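Long-range contacts in probable 2-oxoglutarate-dependent dioxygenase At5g05600 (Arabidopsis thaliana, PDB 6LSV), which oxidises the plant hormone jasmonate to 12-hydroxyjasmonate, using iron, 2-oxoglutarate and molecular oxygen, and so acts in jasmonate defence signalling: residues G223-G231 / I336-K344; V242-W253 / V282-S290. All blocks are in the same frame, centred on the assembly; numbering follows the deposited sequence.

Interaction 1 (G223-G231 / I336-K344); sequences GLSPHSDPG and IRTQGPQGK. With FE (Fe (III) ion), chain E; JAA ({(1R,2R)-3-oxo-2-[(2Z)-pent-2-en-1-yl]cyclopentyl}acetic acid), chain D; AKG (2-oxoglutaric acid), chain C.
The imidazole of His227 is approached obliquely by the CD1 methyl of Ile336, which stops 4.4 Å from CD2 of His227, and also obliquely by the terminal methyl C15 of jasmonic acid. At the ring edge, close to its plane, lies O5 of 2-oxoglutarate. The other flat group, the Arg337 guanidinium, takes one carboxylate oxygen of jasmonic acid, O03, at its edge and in its plane: NE of Arg337 binds O03 at 2.6 Å, and NH2 adds a weaker bond to the same oxygen. Arg333 and Arg208 also bind the substrate.

With its CG set between the backbone N and the carbonyl carbon (chi1 73°), His227 brings NE2 to within 2.4 Å of the iron. Its rotation is checked at the other end, where ND1 donates to Ser225 O at 3.2 Å, the oxygen tilted 22° from the ring plane. His227, Asp229 and, from elsewhere in the chain, His284 make up the facial triad of two histidines and one carboxylate found in the double-stranded beta-helix dioxygenases; 2-oxoglutarate O1 joins them on the metal.

Residues 336-344 leave the end of helix 334-339 and run alongside the metal-binding loop. A single backbone bridge joins His227 to Gly343, their CA atoms 3.6 Å apart. Gly343 N donates to Pro226 O at 2.9 Å, lying 56° out of the carbonyl plane, and Ser228 N returns a weak bond to Gly343 O. Pro341 packs next to this bridge: its CB sits 3.3 Å from Pro226 O and also meets the CB atoms of Ser225 and His227. Farther along, CG of Lys344 lies against the Ser228 side chain, whose OG is bonded to Asp269, while Lys344 NZ reaches Ser281 O. Pro230 CG meets Ile336 CG2 at 4.2 Å.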
# COMPACT_ATOMS: atom_id res chain seq x y z
N GLY A 223 7.32 10.97 4.95
CA GLY A 223 6.16 11.02 4.09
C GLY A 223 5.09 10.03 4.53
O GLY A 223 3.90 10.32 4.42
N LEU A 224 5.51 8.88 5.05
CA LEU A 224 4.60 7.87 5.56
C LEU A 224 5.35 7.03 6.59
O LEU A 224 6.40 6.47 6.28
CB LEU A 224 4.07 7.00 4.43
CG LEU A 224 2.84 6.14 4.70
CD1 LEU A 224 1.75 6.96 5.37
CD2 LEU A 224 2.35 5.52 3.40
N SER A 225 4.81 6.96 7.81
CA SER A 225 5.48 6.27 8.90
C SER A 225 5.47 4.76 8.69
O SER A 225 4.70 4.24 7.88
CB SER A 225 4.80 6.63 10.23
OG SER A 225 5.03 7.99 10.56
N PRO A 226 6.34 4.02 9.40
CA PRO A 226 6.44 2.57 9.18
C PRO A 226 5.10 1.86 9.33
O PRO A 226 4.27 2.22 10.17
CB PRO A 226 7.43 2.11 10.26
CG PRO A 226 8.27 3.30 10.51
CD PRO A 226 7.35 4.48 10.37
N HIS A 227 4.91 0.84 8.50
CA HIS A 227 3.72 -0.00 8.53
C HIS A 227 3.90 -1.14 7.54
O HIS A 227 4.69 -1.06 6.60
CB HIS A 227 2.46 0.78 8.18
CG HIS A 227 2.36 1.12 6.73
ND1 HIS A 227 3.23 1.99 6.10
CD2 HIS A 227 1.49 0.71 5.77
CE1 HIS A 227 2.91 2.09 4.83
NE2 HIS A 227 1.86 1.32 4.60
N SER A 228 3.15 -2.21 7.77
CA SER A 228 2.86 -3.19 6.74
C SER A 228 1.42 -3.00 6.28
O SER A 228 0.57 -2.53 7.04
CB SER A 228 3.07 -4.62 7.24
OG SER A 228 2.31 -4.89 8.40
N ASP A 229 1.15 -3.35 5.03
CA ASP A 229 -0.19 -3.17 4.49
C ASP A 229 -1.14 -4.18 5.11
O ASP A 229 -0.82 -5.37 5.18
CB ASP A 229 -0.17 -3.32 2.97
CG ASP A 229 0.60 -2.21 2.30
OD1 ASP A 229 0.57 -1.08 2.81
OD2 ASP A 229 1.26 -2.48 1.27
N PRO A 230 -2.32 -3.75 5.58
CA PRO A 230 -3.21 -4.68 6.29
C PRO A 230 -3.80 -5.76 5.40
O PRO A 230 -4.12 -6.85 5.89
CB PRO A 230 -4.30 -3.77 6.86
CG PRO A 230 -4.27 -2.56 5.99
CD PRO A 230 -2.85 -2.38 5.55
N GLY A 231 -3.97 -5.49 4.11
CA GLY A 231 -4.70 -6.38 3.23
C GLY A 231 -3.88 -7.55 2.73
O GLY A 231 -2.89 -7.97 3.34
N ILE A 336 -5.50 -0.12 11.70
CA ILE A 336 -4.81 1.01 11.08
C ILE A 336 -5.77 2.17 10.84
O ILE A 336 -5.35 3.33 10.76
CB ILE A 336 -4.12 0.57 9.77
CG1 ILE A 336 -2.87 1.42 9.53
CG2 ILE A 336 -5.08 0.65 8.59
CD1 ILE A 336 -2.12 1.07 8.26
N ARG A 337 -7.07 1.89 10.73
CA ARG A 337 -8.02 2.99 10.55
C ARG A 337 -8.16 3.81 11.83
O ARG A 337 -8.41 5.02 11.76
CB ARG A 337 -9.38 2.45 10.11
CG ARG A 337 -9.49 2.25 8.61
CD ARG A 337 -10.61 1.29 8.26
NE ARG A 337 -10.70 1.08 6.82
CZ ARG A 337 -11.75 1.43 6.07
NH1 ARG A 337 -12.80 2.01 6.63
NH2 ARG A 337 -11.74 1.19 4.77
N THR A 338 -7.99 3.18 12.99
CA THR A 338 -8.10 3.88 14.26
C THR A 338 -6.77 4.42 14.76
O THR A 338 -6.73 5.50 15.36
CB THR A 338 -8.70 2.94 15.32
OG1 THR A 338 -9.75 2.16 14.73
CG2 THR A 338 -9.27 3.74 16.49
N GLN A 339 -5.67 3.70 14.52
CA GLN A 339 -4.36 4.08 15.04
C GLN A 339 -3.41 4.66 14.00
O GLN A 339 -2.41 5.27 14.38
CB GLN A 339 -3.67 2.86 15.68
CG GLN A 339 -4.37 2.29 16.88
CD GLN A 339 -3.54 1.22 17.56
OE1 GLN A 339 -2.75 0.52 16.92
NE2 GLN A 339 -3.71 1.08 18.88
N GLY A 340 -3.68 4.47 12.71
CA GLY A 340 -2.73 4.82 11.69
C GLY A 340 -1.53 3.90 11.71
O GLY A 340 -1.51 2.87 12.38
N PRO A 341 -0.48 4.27 10.95
CA PRO A 341 0.71 3.41 10.87
C PRO A 341 1.33 3.10 12.22
O PRO A 341 1.70 4.00 12.98
CB PRO A 341 1.67 4.24 10.01
CG PRO A 341 0.78 5.08 9.17
CD PRO A 341 -0.40 5.42 10.05
N GLN A 342 1.46 1.80 12.53
CA GLN A 342 2.11 1.34 13.75
C GLN A 342 3.11 0.23 13.44
O GLN A 342 3.29 -0.69 14.24
CB GLN A 342 1.08 0.86 14.77
CG GLN A 342 0.12 1.92 15.27
CD GLN A 342 0.82 3.15 15.82
OE1 GLN A 342 1.97 3.09 16.27
NE2 GLN A 342 0.13 4.29 15.79
N GLY A 343 3.77 0.31 12.29
CA GLY A 343 4.73 -0.72 11.93
C GLY A 343 4.04 -2.05 11.71
O GLY A 343 2.93 -2.12 11.16
N LYS A 344 4.69 -3.12 12.16
CA LYS A 344 4.12 -4.46 12.11
C LYS A 344 3.54 -4.90 13.45
O LYS A 344 3.35 -6.10 13.68
CB LYS A 344 5.17 -5.47 11.64
CG LYS A 344 5.70 -5.20 10.24
CD LYS A 344 6.28 -6.46 9.61
CE LYS A 344 5.29 -7.61 9.68
NZ LYS A 344 5.66 -8.73 8.76
FE FE E . 1.85 0.93 2.23
O01 JAA D . -5.65 4.78 3.43
O02 JAA D . -8.27 -1.02 3.51
O03 JAA D . -9.06 -0.31 5.40
C04 JAA D . -6.95 1.71 3.97
C05 JAA D . -5.70 2.71 4.26
C06 JAA D . -8.19 2.54 4.37
C07 JAA D . -7.78 3.85 4.43
C08 JAA D . -6.21 3.87 3.95
C09 JAA D . -4.45 2.38 3.34
C10 JAA D . -6.87 0.52 4.76
C11 JAA D . -3.56 1.33 4.02
C12 JAA D . -8.14 -0.32 4.54
C13 JAA D . -2.26 1.49 4.13
C14 JAA D . -1.56 2.73 3.58
C15 JAA D . -0.69 3.36 4.67
C1 AKG C . 1.79 2.85 0.45
O1 AKG C . 1.54 1.62 0.36
O2 AKG C . 0.84 3.66 0.65
C2 AKG C . 3.24 3.34 0.33
O5 AKG C . 4.03 2.97 1.13
C3 AKG C . 3.70 4.28 -0.79
C4 AKG C . 5.11 3.90 -1.22
C5 AKG C . 5.78 5.04 -2.00
O3 AKG C . 6.65 4.81 -2.87
O4 AKG C . 5.45 6.23 -1.75

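Interaction 2 (V242-W253 / V282-S290); sequences VFGLQVRKDDTW and VEHRVIVNS. With AKG (2-oxoglutaric acid), chain C.
Gly244 opens the pairing: its carbonyl oxygen accepts from Ile287 N at 2.9 Å. Leu245 pairs with Val286 in a non-hydrogen-bonded position, both side chains on the face turned to 2-oxoglutarate; Leu245 CD1 reaches C4 of the cosubstrate at 3.6 Å, and CG2 of Val286 lies near its O4.

Gln246 and Arg285 form the hydrogen-bonded pair, linked by backbone bonds in both directions, with Gln246 N to Arg285 O at 2.8 Å. Their side chains run side by side, amide and guanidinium only 12° from coplanar. Gln246 OE1 is gripped by two donors, NE and NH2 of Arg285, each at 3.0 Å and each in the carbonyl plane. The amide nitrogen passes CD1 of Ile287 and bonds Thr255.

Val247 faces His284 and packs its CB on Val282 CG2 at 3.9 Å. At Arg248 the backbone N donates to Glu283 O. The side chain bends so that Glu283 OE1 lies over one guanidinium face, 3.0 Å from NE of Arg248; with no N-H aimed at the oxygen, this salt bridge rests on charge alone. Arg248 NH1 also bridges to Asp251, completing a three-residue network.

After the turn, the guanidinium of Arg285 stacks flat on one face of the Trp253 indole, centres 3.5 Å apart and planes at 3°. CZ of Arg285 sits over the five-membered ring as a cation-pi contact, and CD over the six-membered ring. Arg285 is extended from CG to NE, which lays it along the indole; Arg248 CB touches the opposite face near its rim.

On its other side strand 245-248 is backbone-bonded to Val256 and Ile254, the middle strand of an antiparallel sheet that delivers His284 to the iron, as in the double-stranded beta-helix of 2-oxoglutarate-dependent oxygenases.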
# COMPACT_ATOMS: atom_id res chain seq x y z
N VAL A 242 11.79 9.95 -8.45
CA VAL A 242 12.27 10.43 -7.16
C VAL A 242 12.27 9.29 -6.16
O VAL A 242 11.25 8.61 -5.98
CB VAL A 242 11.41 11.60 -6.64
CG1 VAL A 242 12.16 12.38 -5.57
CG2 VAL A 242 11.00 12.51 -7.79
N PHE A 243 13.41 9.09 -5.49
CA PHE A 243 13.50 8.05 -4.48
C PHE A 243 12.80 8.50 -3.20
O PHE A 243 12.67 9.70 -2.93
CB PHE A 243 14.97 7.71 -4.19
CG PHE A 243 15.78 7.37 -5.41
CD1 PHE A 243 15.20 6.76 -6.52
CD2 PHE A 243 17.14 7.65 -5.46
CE1 PHE A 243 15.96 6.45 -7.64
CE2 PHE A 243 17.90 7.34 -6.57
CZ PHE A 243 17.31 6.74 -7.67
N GLY A 244 12.32 7.53 -2.43
CA GLY A 244 11.66 7.84 -1.18
C GLY A 244 11.13 6.61 -0.46
O GLY A 244 11.04 6.60 0.77
N LEU A 245 10.79 5.58 -1.22
CA LEU A 245 10.28 4.35 -0.61
C LEU A 245 11.42 3.59 0.06
O LEU A 245 12.49 3.40 -0.53
CB LEU A 245 9.61 3.48 -1.67
CG LEU A 245 9.28 2.06 -1.22
CD1 LEU A 245 8.08 2.06 -0.30
CD2 LEU A 245 9.04 1.18 -2.43
N GLN A 246 11.19 3.17 1.30
CA GLN A 246 12.18 2.43 2.07
C GLN A 246 11.54 1.21 2.70
O GLN A 246 10.44 1.30 3.26
CB GLN A 246 12.81 3.31 3.16
CG GLN A 246 13.56 4.51 2.63
CD GLN A 246 14.50 5.10 3.67
OE1 GLN A 246 14.13 5.25 4.83
NE2 GLN A 246 15.71 5.44 3.25
N VAL A 247 12.21 0.06 2.59
CA VAL A 247 11.76 -1.17 3.22
C VAL A 247 12.74 -1.53 4.32
O VAL A 247 13.93 -1.20 4.25
CB VAL A 247 11.61 -2.33 2.21
CG1 VAL A 247 10.72 -1.91 1.04
CG2 VAL A 247 12.97 -2.77 1.70
N ARG A 248 12.25 -2.20 5.36
CA ARG A 248 13.07 -2.54 6.51
C ARG A 248 13.41 -4.03 6.50
O ARG A 248 12.52 -4.87 6.38
CB ARG A 248 12.38 -2.17 7.82
CG ARG A 248 13.23 -2.49 9.04
CD ARG A 248 12.39 -3.01 10.18
NE ARG A 248 11.78 -1.92 10.93
CZ ARG A 248 11.66 -1.89 12.26
NH1 ARG A 248 12.12 -2.91 12.97
NH2 ARG A 248 11.09 -0.86 12.86
N LYS A 249 14.70 -4.33 6.62
CA LYS A 249 15.20 -5.69 6.75
C LYS A 249 16.07 -5.76 8.00
O LYS A 249 17.21 -5.29 7.99
CB LYS A 249 16.00 -6.12 5.52
CG LYS A 249 16.49 -7.56 5.57
CD LYS A 249 15.34 -8.54 5.57
CE LYS A 249 15.85 -9.97 5.62
NZ LYS A 249 14.85 -10.90 6.22
N ASP A 250 15.53 -6.34 9.07
CA ASP A 250 16.26 -6.55 10.33
C ASP A 250 16.91 -5.25 10.82
O ASP A 250 18.13 -5.14 10.93
CB ASP A 250 17.29 -7.67 10.18
CG ASP A 250 16.66 -9.03 9.97
OD1 ASP A 250 15.56 -9.28 10.52
OD2 ASP A 250 17.25 -9.86 9.25
N ASP A 251 16.06 -4.26 11.09
CA ASP A 251 16.43 -2.97 11.68
C ASP A 251 17.27 -2.10 10.74
O ASP A 251 17.94 -1.18 11.21
CB ASP A 251 17.18 -3.16 13.01
CG ASP A 251 16.31 -3.78 14.09
OD1 ASP A 251 15.07 -3.61 14.03
OD2 ASP A 251 16.87 -4.42 15.00
N THR A 252 17.24 -2.35 9.44
CA THR A 252 17.94 -1.52 8.46
C THR A 252 16.93 -0.97 7.47
O THR A 252 16.17 -1.73 6.86
CB THR A 252 19.03 -2.31 7.73
OG1 THR A 252 20.01 -2.76 8.67
CG2 THR A 252 19.71 -1.43 6.69
N TRP A 253 16.92 0.35 7.30
CA TRP A 253 16.02 1.00 6.36
C TRP A 253 16.75 1.19 5.03
O TRP A 253 17.76 1.88 4.97
CB TRP A 253 15.51 2.33 6.91
CG TRP A 253 14.43 2.14 7.94
CD1 TRP A 253 14.54 2.29 9.30
CD2 TRP A 253 13.08 1.73 7.70
NE1 TRP A 253 13.34 2.02 9.91
CE2 TRP A 253 12.43 1.67 8.95
CE3 TRP A 253 12.36 1.41 6.54
CZ2 TRP A 253 11.09 1.30 9.07
CZ3 TRP A 253 11.03 1.05 6.67
CH2 TRP A 253 10.41 1.00 7.92
N VAL A 282 6.01 -7.13 4.14
CA VAL A 282 7.10 -6.16 4.20
C VAL A 282 6.67 -4.94 5.01
O VAL A 282 5.51 -4.50 4.95
CB VAL A 282 7.53 -5.75 2.77
CG1 VAL A 282 6.37 -5.13 2.00
CG2 VAL A 282 8.71 -4.80 2.83
N GLU A 283 7.60 -4.40 5.78
CA GLU A 283 7.41 -3.14 6.48
C GLU A 283 8.10 -2.03 5.70
O GLU A 283 9.29 -2.14 5.39
CB GLU A 283 7.97 -3.22 7.90
CG GLU A 283 7.76 -1.98 8.74
CD GLU A 283 8.29 -2.14 10.16
OE1 GLU A 283 9.06 -3.09 10.40
OE2 GLU A 283 7.92 -1.32 11.02
N HIS A 284 7.36 -0.98 5.37
CA HIS A 284 7.92 0.09 4.56
C HIS A 284 7.53 1.45 5.13
O HIS A 284 6.65 1.57 5.99
CB HIS A 284 7.48 -0.01 3.09
CG HIS A 284 6.06 -0.45 2.91
ND1 HIS A 284 5.66 -1.76 3.07
CD2 HIS A 284 4.95 0.24 2.57
CE1 HIS A 284 4.36 -1.86 2.85
NE2 HIS A 284 3.91 -0.65 2.54
N ARG A 285 8.24 2.47 4.65
CA ARG A 285 8.02 3.86 5.02
C ARG A 285 8.50 4.72 3.86
O ARG A 285 9.25 4.25 3.00
CB ARG A 285 8.75 4.22 6.31
CG ARG A 285 10.25 4.40 6.13
CD ARG A 285 10.95 4.78 7.42
NE ARG A 285 12.34 5.15 7.18
CZ ARG A 285 13.22 5.42 8.14
NH1 ARG A 285 12.87 5.37 9.42
NH2 ARG A 285 14.47 5.74 7.82
N VAL A 286 8.06 5.97 3.83
CA VAL A 286 8.45 6.90 2.78
C VAL A 286 9.18 8.07 3.42
O VAL A 286 8.73 8.62 4.43
CB VAL A 286 7.23 7.40 1.98
CG1 VAL A 286 7.69 8.17 0.75
CG2 VAL A 286 6.34 6.23 1.57
N ILE A 287 10.33 8.42 2.85
CA ILE A 287 11.04 9.62 3.23
C ILE A 287 10.75 10.69 2.18
O ILE A 287 10.40 10.39 1.04
CB ILE A 287 12.56 9.38 3.39
CG1 ILE A 287 13.18 8.97 2.06
CG2 ILE A 287 12.83 8.34 4.46
CD1 ILE A 287 14.66 8.63 2.16
N VAL A 288 10.89 11.95 2.58
CA VAL A 288 10.62 13.07 1.69
C VAL A 288 11.90 13.88 1.53
O VAL A 288 12.92 13.56 2.15
CB VAL A 288 9.46 13.94 2.23
CG1 VAL A 288 8.13 13.25 1.98
CG2 VAL A 288 9.64 14.20 3.71
N ASN A 289 11.87 14.91 0.68
CA ASN A 289 13.00 15.82 0.59
C ASN A 289 12.51 17.22 0.26
O ASN A 289 11.33 17.44 -0.03
CB ASN A 289 14.05 15.35 -0.43
CG ASN A 289 13.45 14.94 -1.75
OD1 ASN A 289 12.50 15.56 -2.23
ND2 ASN A 289 14.02 13.91 -2.36
N SER A 290 13.45 18.17 0.31
CA SER A 290 13.13 19.58 0.23
C SER A 290 12.97 20.09 -1.19
O SER A 290 12.43 21.19 -1.37
CB SER A 290 14.22 20.40 0.93
OG SER A 290 15.48 20.15 0.33
C1 AKG C . 1.79 2.85 0.45
O1 AKG C . 1.54 1.62 0.36
O2 AKG C . 0.84 3.66 0.65
C2 AKG C . 3.24 3.34 0.33
O5 AKG C . 4.03 2.97 1.13
C3 AKG C . 3.70 4.28 -0.79
C4 AKG C . 5.11 3.90 -1.22
C5 AKG C . 5.78 5.04 -2.00
O3 AKG C . 6.65 4.81 -2.87
O4 AKG C . 5.45 6.23 -1.75
O HOH W 1 9.96 -5.87 6.58

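Overall arrangement
From the N terminus, the chain first reaches 223-231, with two of the iron ligands. It goes on through strand 233-237 to 242-253, then through strand 263-267 and helix 269-274 before returning at 282-290, where interaction 2 closes a loop of 28 residues. Only after strand 294-302 and the late helices does 336-344 come back to close interaction 1, a loop of 104 residues, so interaction 2 is nested inside it. Segment 282-290 also borders 223-231, with probable backbone bonds from His284 N to His227 O and from Val286 N to Leu224 O. The contacts meet around the iron, with 336-344 on the jasmonate side and the three-stranded sheet on the 2-oxoglutarate side.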